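Local coordinates for protein 11R-lipoxygenase (Gersemia fruticosa, PDB 3VF1) that probably adds molecular oxygen to polyunsaturated fatty acids at a non-heme iron, as lipoxygenases do, in a calcium-dependent manner, at residues Arg32-Ala38 / Phe93-Trp99; Phe470-Asp474 / His562-Val566; Asn516-Lys522 / Phe554-Leu560. One frame throughout, in Å; residues are numbered along the deposited sequence.

Interaction 1 of 3, residues Arg32-Ala38 / Phe93-Trp99; sequences RGAGTDA and FGLKSDW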
# COMPACT_ATOMS: atom_id res chain seq x y z
N ARG A 32 -23.71 -7.14 -0.17
CA ARG A 32 -24.96 -7.79 0.20
C ARG A 32 -24.79 -8.60 1.48
O ARG A 32 -24.09 -9.62 1.49
CB ARG A 32 -25.43 -8.69 -0.94
CG ARG A 32 -26.55 -9.65 -0.58
CD ARG A 32 -27.89 -8.95 -0.46
NE ARG A 32 -28.98 -9.91 -0.28
CZ ARG A 32 -29.38 -10.38 0.89
NH1 ARG A 32 -28.81 -9.99 2.02
NH2 ARG A 32 -30.38 -11.26 0.94
N GLY A 33 -25.43 -8.15 2.55
CA GLY A 33 -25.37 -8.86 3.82
C GLY A 33 -26.27 -10.07 3.81
O GLY A 33 -26.86 -10.41 2.78
N ALA A 34 -26.38 -10.74 4.95
CA ALA A 34 -27.27 -11.89 5.08
C ALA A 34 -28.60 -11.45 5.68
O ALA A 34 -28.65 -10.55 6.52
CB ALA A 34 -26.62 -12.95 5.95
N GLY A 35 -29.68 -12.09 5.24
CA GLY A 35 -31.01 -11.78 5.74
C GLY A 35 -31.98 -11.49 4.61
O GLY A 35 -31.71 -11.80 3.45
N THR A 36 -33.11 -10.89 4.96
CA THR A 36 -34.16 -10.60 3.98
C THR A 36 -34.73 -9.20 4.15
O THR A 36 -34.65 -8.37 3.25
CB THR A 36 -35.31 -11.62 4.08
OG1 THR A 36 -34.80 -12.94 3.85
CG2 THR A 36 -36.39 -11.31 3.05
N ASP A 37 -35.31 -8.94 5.32
CA ASP A 37 -35.98 -7.67 5.58
C ASP A 37 -34.97 -6.54 5.75
O ASP A 37 -34.45 -6.32 6.84
CB ASP A 37 -36.86 -7.78 6.83
CG ASP A 37 -37.97 -6.76 6.85
OD1 ASP A 37 -37.67 -5.55 6.94
OD2 ASP A 37 -39.15 -7.16 6.77
N ALA A 38 -34.69 -5.83 4.66
CA ALA A 38 -33.74 -4.72 4.69
C ALA A 38 -34.47 -3.38 4.73
O ALA A 38 -33.93 -2.36 4.32
CB ALA A 38 -32.83 -4.78 3.49
N PHE A 93 -38.37 -5.90 10.64
CA PHE A 93 -39.00 -6.67 11.71
C PHE A 93 -38.34 -8.04 11.85
O PHE A 93 -37.60 -8.29 12.81
CB PHE A 93 -40.50 -6.83 11.44
CG PHE A 93 -41.28 -5.55 11.51
CD1 PHE A 93 -40.91 -4.54 12.40
CD2 PHE A 93 -42.38 -5.35 10.70
CE1 PHE A 93 -41.63 -3.36 12.46
CE2 PHE A 93 -43.10 -4.17 10.76
CZ PHE A 93 -42.73 -3.18 11.64
N GLY A 94 -38.61 -8.93 10.90
CA GLY A 94 -38.12 -10.30 10.97
C GLY A 94 -36.93 -10.56 10.08
O GLY A 94 -36.94 -10.23 8.89
N LEU A 95 -35.89 -11.16 10.65
CA LEU A 95 -34.67 -11.48 9.92
C LEU A 95 -34.13 -10.25 9.19
O LEU A 95 -33.92 -10.27 7.98
CB LEU A 95 -34.93 -12.62 8.93
CG LEU A 95 -33.69 -13.24 8.28
CD1 LEU A 95 -32.72 -13.76 9.32
CD2 LEU A 95 -34.09 -14.35 7.32
N LYS A 96 -33.90 -9.20 9.96
CA LYS A 96 -33.46 -7.92 9.40
C LYS A 96 -32.09 -8.05 8.75
O LYS A 96 -31.15 -8.58 9.36
CB LYS A 96 -33.45 -6.84 10.48
CG LYS A 96 -32.66 -7.20 11.74
CD LYS A 96 -33.09 -6.34 12.92
CE LYS A 96 -32.70 -6.97 14.25
NZ LYS A 96 -31.24 -7.19 14.37
N SER A 97 -31.97 -7.56 7.52
CA SER A 97 -30.71 -7.59 6.80
C SER A 97 -30.14 -6.19 6.69
O SER A 97 -30.86 -5.25 6.35
CB SER A 97 -30.92 -8.16 5.39
OG SER A 97 -29.72 -8.18 4.65
N ASP A 98 -28.86 -6.04 7.00
CA ASP A 98 -28.19 -4.75 6.87
C ASP A 98 -28.18 -4.33 5.41
O ASP A 98 -27.67 -5.05 4.55
CB ASP A 98 -26.77 -4.82 7.42
CG ASP A 98 -26.73 -4.94 8.93
OD1 ASP A 98 -27.68 -4.46 9.59
OD2 ASP A 98 -25.76 -5.52 9.46
N TRP A 99 -28.74 -3.16 5.14
CA TRP A 99 -28.82 -2.64 3.78
C TRP A 99 -27.59 -1.81 3.45
O TRP A 99 -27.32 -0.80 4.09
CB TRP A 99 -30.08 -1.78 3.62
CG TRP A 99 -30.50 -1.56 2.20
CD1 TRP A 99 -29.82 -1.93 1.08
CD2 TRP A 99 -31.71 -0.93 1.76
NE1 TRP A 99 -30.53 -1.57 -0.04
CE2 TRP A 99 -31.69 -0.95 0.35
CE3 TRP A 99 -32.80 -0.35 2.41
CZ2 TRP A 99 -32.73 -0.41 -0.42
CZ3 TRP A 99 -33.82 0.18 1.65
CH2 TRP A 99 -33.78 0.15 0.25

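Interaction 2 of 3, residues Phe470-Asp474 / His562-Val566; sequences FDSYD and HFLTV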
# COMPACT_ATOMS: atom_id res chain seq x y z
N PHE A 470 9.17 11.93 7.44
CA PHE A 470 8.38 12.07 6.22
C PHE A 470 9.17 12.70 5.08
O PHE A 470 8.67 12.78 3.95
CB PHE A 470 7.10 12.86 6.50
CG PHE A 470 5.91 12.00 6.79
CD1 PHE A 470 5.69 11.50 8.07
CD2 PHE A 470 5.00 11.68 5.79
CE1 PHE A 470 4.60 10.70 8.34
CE2 PHE A 470 3.91 10.88 6.06
CZ PHE A 470 3.70 10.39 7.34
N ASP A 471 10.39 13.13 5.35
CA ASP A 471 11.27 13.63 4.30
C ASP A 471 11.57 12.51 3.30
O ASP A 471 11.75 12.75 2.11
CB ASP A 471 12.58 14.17 4.87
CG ASP A 471 12.39 15.47 5.63
OD1 ASP A 471 11.30 16.08 5.51
OD2 ASP A 471 13.33 15.88 6.34
N SER A 472 11.61 11.27 3.80
CA SER A 472 11.89 10.12 2.96
C SER A 472 10.68 9.75 2.10
O SER A 472 10.76 8.83 1.28
CB SER A 472 12.31 8.92 3.82
OG SER A 472 11.25 8.48 4.65
N TYR A 473 9.57 10.45 2.29
CA TYR A 473 8.37 10.22 1.50
C TYR A 473 8.21 11.25 0.39
O TYR A 473 7.37 11.09 -0.50
CB TYR A 473 7.13 10.20 2.39
CG TYR A 473 6.92 8.88 3.09
CD1 TYR A 473 7.58 8.59 4.28
CD2 TYR A 473 6.08 7.92 2.55
CE1 TYR A 473 7.39 7.37 4.91
CE2 TYR A 473 5.89 6.71 3.17
CZ TYR A 473 6.54 6.44 4.35
OH TYR A 473 6.35 5.23 4.97
N ASP A 474 9.02 12.30 0.43
CA ASP A 474 9.07 13.25 -0.67
C ASP A 474 9.83 12.61 -1.82
O ASP A 474 11.06 12.67 -1.87
CB ASP A 474 9.75 14.55 -0.24
CG ASP A 474 9.66 15.64 -1.30
OD1 ASP A 474 9.60 15.29 -2.50
OD2 ASP A 474 9.66 16.83 -0.94
N HIS A 562 0.86 18.93 -0.19
CA HIS A 562 2.00 18.01 -0.18
C HIS A 562 1.70 16.78 0.66
O HIS A 562 1.85 15.65 0.20
CB HIS A 562 3.25 18.70 0.37
CG HIS A 562 4.44 17.80 0.44
ND1 HIS A 562 5.18 17.45 -0.67
CD2 HIS A 562 5.02 17.18 1.49
CE1 HIS A 562 6.16 16.65 -0.31
NE2 HIS A 562 6.09 16.47 1.00
N PHE A 563 1.27 17.00 1.90
CA PHE A 563 1.01 15.89 2.81
C PHE A 563 -0.02 14.93 2.23
O PHE A 563 0.11 13.71 2.38
CB PHE A 563 0.53 16.41 4.17
CG PHE A 563 0.50 15.36 5.24
CD1 PHE A 563 1.62 15.13 6.03
CD2 PHE A 563 -0.63 14.60 5.46
CE1 PHE A 563 1.61 14.17 7.01
CE2 PHE A 563 -0.65 13.63 6.45
CZ PHE A 563 0.47 13.41 7.22
N LEU A 564 -1.04 15.47 1.58
CA LEU A 564 -2.10 14.64 1.00
C LEU A 564 -1.60 13.92 -0.25
O LEU A 564 -2.02 12.80 -0.54
CB LEU A 564 -3.32 15.49 0.67
CG LEU A 564 -4.03 16.12 1.87
CD1 LEU A 564 -5.14 17.05 1.40
CD2 LEU A 564 -4.59 15.04 2.78
N THR A 565 -0.71 14.57 -0.99
CA THR A 565 -0.10 13.95 -2.16
C THR A 565 0.67 12.71 -1.74
O THR A 565 0.60 11.67 -2.40
CB THR A 565 0.84 14.92 -2.89
OG1 THR A 565 0.10 16.03 -3.42
CG2 THR A 565 1.56 14.22 -4.04
N VAL A 566 1.41 12.82 -0.64
CA VAL A 566 2.16 11.70 -0.10
C VAL A 566 1.24 10.52 0.20
O VAL A 566 1.56 9.38 -0.13
CB VAL A 566 2.90 12.09 1.20
CG1 VAL A 566 3.31 10.86 1.99
CG2 VAL A 566 4.11 12.96 0.88

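Interaction 3 of 3, residues Asn516-Lys522 / Phe554-Leu560; sequences NDDDSVK and FENREEL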
# COMPACT_ATOMS: atom_id res chain seq x y z
N ASN A 516 -9.74 28.92 -0.42
CA ASN A 516 -9.44 30.06 -1.26
C ASN A 516 -8.09 30.69 -0.92
O ASN A 516 -7.49 31.37 -1.75
CB ASN A 516 -10.55 31.12 -1.14
CG ASN A 516 -10.87 31.77 -2.47
OD1 ASN A 516 -12.02 31.72 -2.93
ND2 ASN A 516 -9.87 32.37 -3.10
N ASP A 517 -7.62 30.45 0.30
CA ASP A 517 -6.35 31.02 0.74
C ASP A 517 -5.82 30.30 1.97
O ASP A 517 -6.49 29.42 2.52
CB ASP A 517 -6.51 32.52 1.03
CG ASP A 517 -7.61 32.81 2.04
OD1 ASP A 517 -7.72 32.07 3.04
OD2 ASP A 517 -8.37 33.78 1.83
N ASP A 518 -4.62 30.67 2.41
CA ASP A 518 -3.97 30.00 3.53
C ASP A 518 -4.76 30.17 4.82
O ASP A 518 -4.70 29.32 5.71
CB ASP A 518 -2.55 30.53 3.71
CG ASP A 518 -1.69 30.32 2.48
OD1 ASP A 518 -2.07 29.50 1.62
OD2 ASP A 518 -0.62 30.96 2.38
N ASP A 519 -5.50 31.27 4.93
CA ASP A 519 -6.32 31.52 6.11
C ASP A 519 -7.45 30.49 6.18
O ASP A 519 -7.84 30.06 7.27
CB ASP A 519 -6.89 32.93 6.09
CG ASP A 519 -7.22 33.45 7.48
OD1 ASP A 519 -6.38 33.29 8.39
OD2 ASP A 519 -8.32 34.01 7.66
N SER A 520 -7.96 30.11 5.02
CA SER A 520 -9.01 29.10 4.94
C SER A 520 -8.53 27.81 5.58
O SER A 520 -9.33 27.07 6.14
CB SER A 520 -9.38 28.82 3.48
OG SER A 520 -9.71 30.01 2.79
N VAL A 521 -7.23 27.55 5.49
CA VAL A 521 -6.64 26.33 6.04
C VAL A 521 -6.43 26.45 7.55
O VAL A 521 -6.71 25.51 8.30
CB VAL A 521 -5.30 26.00 5.37
CG1 VAL A 521 -4.75 24.68 5.91
CG2 VAL A 521 -5.46 25.93 3.86
N LYS A 522 -5.95 27.61 7.99
CA LYS A 522 -5.73 27.84 9.42
C LYS A 522 -7.03 27.69 10.20
O LYS A 522 -7.06 27.09 11.27
CB LYS A 522 -5.16 29.23 9.66
CG LYS A 522 -3.76 29.46 9.11
CD LYS A 522 -3.16 30.75 9.67
CE LYS A 522 -1.88 31.14 8.96
NZ LYS A 522 -2.13 31.63 7.57
N PHE A 554 -1.47 22.79 9.92
CA PHE A 554 -1.35 23.24 8.54
C PHE A 554 -1.50 24.76 8.48
O PHE A 554 -2.57 25.29 8.79
CB PHE A 554 -2.41 22.57 7.66
CG PHE A 554 -2.14 21.11 7.39
CD1 PHE A 554 -0.90 20.70 6.95
CD2 PHE A 554 -3.13 20.17 7.58
CE1 PHE A 554 -0.65 19.36 6.69
CE2 PHE A 554 -2.89 18.83 7.34
CZ PHE A 554 -1.64 18.42 6.89
N GLU A 555 -0.43 25.44 8.09
CA GLU A 555 -0.42 26.90 8.09
C GLU A 555 -0.72 27.49 6.71
O GLU A 555 -1.03 28.67 6.59
CB GLU A 555 0.93 27.42 8.59
CG GLU A 555 1.28 26.95 9.99
CD GLU A 555 0.24 27.36 11.02
OE1 GLU A 555 -0.08 28.57 11.09
OE2 GLU A 555 -0.27 26.48 11.75
N ASN A 556 -0.63 26.66 5.67
CA ASN A 556 -0.93 27.11 4.32
C ASN A 556 -1.45 25.97 3.45
O ASN A 556 -1.48 24.82 3.88
CB ASN A 556 0.30 27.75 3.68
CG ASN A 556 1.51 26.83 3.69
OD1 ASN A 556 1.68 26.01 2.79
ND2 ASN A 556 2.35 26.97 4.70
N ARG A 557 -1.85 26.30 2.23
CA ARG A 557 -2.43 25.31 1.32
C ARG A 557 -1.38 24.37 0.76
O ARG A 557 -1.66 23.20 0.50
CB ARG A 557 -3.17 26.01 0.18
CG ARG A 557 -4.39 26.80 0.62
CD ARG A 557 -5.18 27.30 -0.58
NE ARG A 557 -4.39 28.18 -1.43
CZ ARG A 557 -4.83 28.73 -2.56
NH1 ARG A 557 -6.06 28.49 -2.99
NH2 ARG A 557 -4.03 29.52 -3.27
N GLU A 558 -0.16 24.88 0.57
CA GLU A 558 0.91 24.08 -0.01
C GLU A 558 1.30 22.92 0.89
O GLU A 558 1.50 21.80 0.42
CB GLU A 558 2.13 24.96 -0.32
CG GLU A 558 1.94 25.88 -1.52
CD GLU A 558 0.91 26.97 -1.27
OE1 GLU A 558 0.81 27.45 -0.11
OE2 GLU A 558 0.21 27.36 -2.23
N GLU A 559 1.42 23.18 2.19
CA GLU A 559 1.71 22.12 3.15
C GLU A 559 0.63 21.05 3.11
O GLU A 559 0.92 19.86 3.16
CB GLU A 559 1.79 22.69 4.57
CG GLU A 559 3.02 23.54 4.84
CD GLU A 559 3.05 24.08 6.26
OE1 GLU A 559 2.37 23.50 7.13
OE2 GLU A 559 3.75 25.09 6.50
N LEU A 560 -0.62 21.49 3.02
CA LEU A 560 -1.76 20.58 3.00
C LEU A 560 -1.74 19.70 1.76
O LEU A 560 -1.95 18.49 1.84
CB LEU A 560 -3.07 21.37 3.06
CG LEU A 560 -4.35 20.55 3.01
CD1 LEU A 560 -4.38 19.51 4.12
CD2 LEU A 560 -5.56 21.47 3.10

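Interaction 1 of 3, residues Arg32-Ala38 / Phe93-Trp99
Ser97 and Trp99 both swing their side chains opposite the backbone N: chi1 of 179° sends the serine hydroxyl to Ala34, and chi1 of -161° lays the tryptophan indole beside Ala38. Ser97 OG makes a weak hydrogen bond to Ala34 O at 3.2 Å, while its CB presses on the peptide between Gly35 and Thr36, 3.6 Å from Gly35 C. Glycine suits this place twice over, because a CB at residue 35 would collide with Ser97 CB and also jam against the carbonyl oxygen of Ala34. Next to it, Leu95 O accepts two backbone N-H groups. Thr36 N meets Leu95 O nearly head-on at 3.2 Å, whereas Asp37 N reaches Leu95 O at 3.3 Å from above the carbonyl plane. Ser97 N returns a bond to Asp37 O at 2.9 Å, part of a single beta bridge between Asp37 and Lys96. Asp37 OD1 is hydrogen-bonded to the hydroxyl of Ser39. Ala38 is small enough to bring its CB to 4.1 Å from Trp99 CB, and Ala38 O approaches the indole obliquely, 3.0 Å from Trp99 CE3. The indole NE1 bonds Thr28 OG1, and the ring also packs on Tyr73. A serine in place of Trp99 would probably leave Thr28 without its indole partner and open a gap beside Ala38 and Tyr73. Both loops cross between the two sheets of a PLAT beta sandwich, a C2-like fold, and they hold Gly33, Gly35 and Asp98, the predicted ligands of one calcium ion.

Interaction 2 of 3, residues Phe470-Asp474 / His562-Val566
Tyr473 and Val566 mark the nearest backbone approach, with CA atoms 6.6 Å apart, where a 3-10 turn meets the flank of helix 557-579. The turn is closed by Tyr473 N bonding Phe470 O, and this three-residue spacing directs the CB atoms of both Phe470 and Tyr473 at the helix. On the helix, His562 and Val566 stand one turn apart and point back. Val566 is the wedge: CG1, turned away from the backbone N (chi1 163°), reaches Tyr473 CB at 3.9 Å and meets the edge of the Phe470 ring, near its plane, at CE2 (4.1 Å). Valine suits the place because one short methyl branch touches both aromatic residues. Phe563 adds a second apolar contact, its CE1 lying over one face of the Phe470 ring, toward the rim. The rings lie 29° from parallel and are displaced so that little of one covers the other, their centroids 5.4 Å apart. At the polar end, Asp474 OD2 lies 3.6 Å from His562 CE1, a carbon, with the carboxylate and imidazole planes steeply inclined. Aspartate suits this position because its side chain also caps a backbone N at the start of helix 475-481. Tyr473 continues inward, packing on Met399 and bonding Arg395 O through its hydroxyl. The turn thus fits between helix 369-410, which carries the iron ligands His392 and His397, and helix 557-579, which carries His575 and Asn579, in the helical core around the catalytic iron of the lipoxygenase domain.

Interaction 3 of 3, residues Asn516-Lys522 / Phe554-Leu560
Apolar packing centres on Val521, the valine through which the short helix 518-522 meets the start of helix 557-579. With chi1 at -177°, CG1 trans to the amide nitrogen, its two methyls divide the work. CG1 rests on Phe554 CB at 3.6 Å and more loosely on Leu560 CD2, whereas CG2 crosses the aliphatic part of Arg557, 3.5 Å from its CG. Leu560 in turn lays CD1 over one face of the Phe554 ring, and both side chains reach on to Ile527 of helix 525-538.

Hydrogen bonds join the two helix starts. Arg557 N donates to Asp518 OD1 at 3.3 Å, the N-H arriving from above the carboxylate plane in a fairly straight bond (162°). Each start has its own N-cap: Asp517 OD1 accepts from Ser520 N (2.8 Å) and also from Ser520 OG, and Asn556 OD1 accepts from Glu559 N (2.9 Å). Short side chains ending in an oxygen suit these places, since they can bend back to the first turn of the helix. Lys522 NZ adds only a weak bond to Glu555 O.

Flat and charged groups complete the contact. Asn516 O stands 3.4 Å from Arg557 NH1, over one face of the guanidinium and badly angled for a bond; NH1 donates instead to Tyr515 O. Asp518 OD1 is 3.9 Å from Glu558 OE1, a like-charge approach that the nearby arginine and the N-terminal end of helix 557-579 would probably ease. The chemistry implies a junction of helix starts, in which one acid accepts a backbone N-H from the first turn of a neighbouring helix while Val521 packs on Phe554, Leu560 and the aliphatic part of Arg557 beside it.

Overall arrangement
From the N terminus, interaction 1 comes first: it closes a loop of 54 residues rich in strands and joins two sheet-to-sheet connections of the PLAT beta sandwich. Interaction 2 opens only much later, at 470-474, in the lipoxygenase domain, and closes on 562-566 after 87 mostly helical residues. Within that excursion interaction 3 both opens and closes, pairing 516-522 with 554-560. The two share helix 557-579, interaction 3 at its start and interaction 2 a turn further on, and they touch where Phe554 CZ packs 4.0 Å from Phe563 CB. Interaction 1 stands apart, its nearest atoms about 28 Å from those of interaction 2.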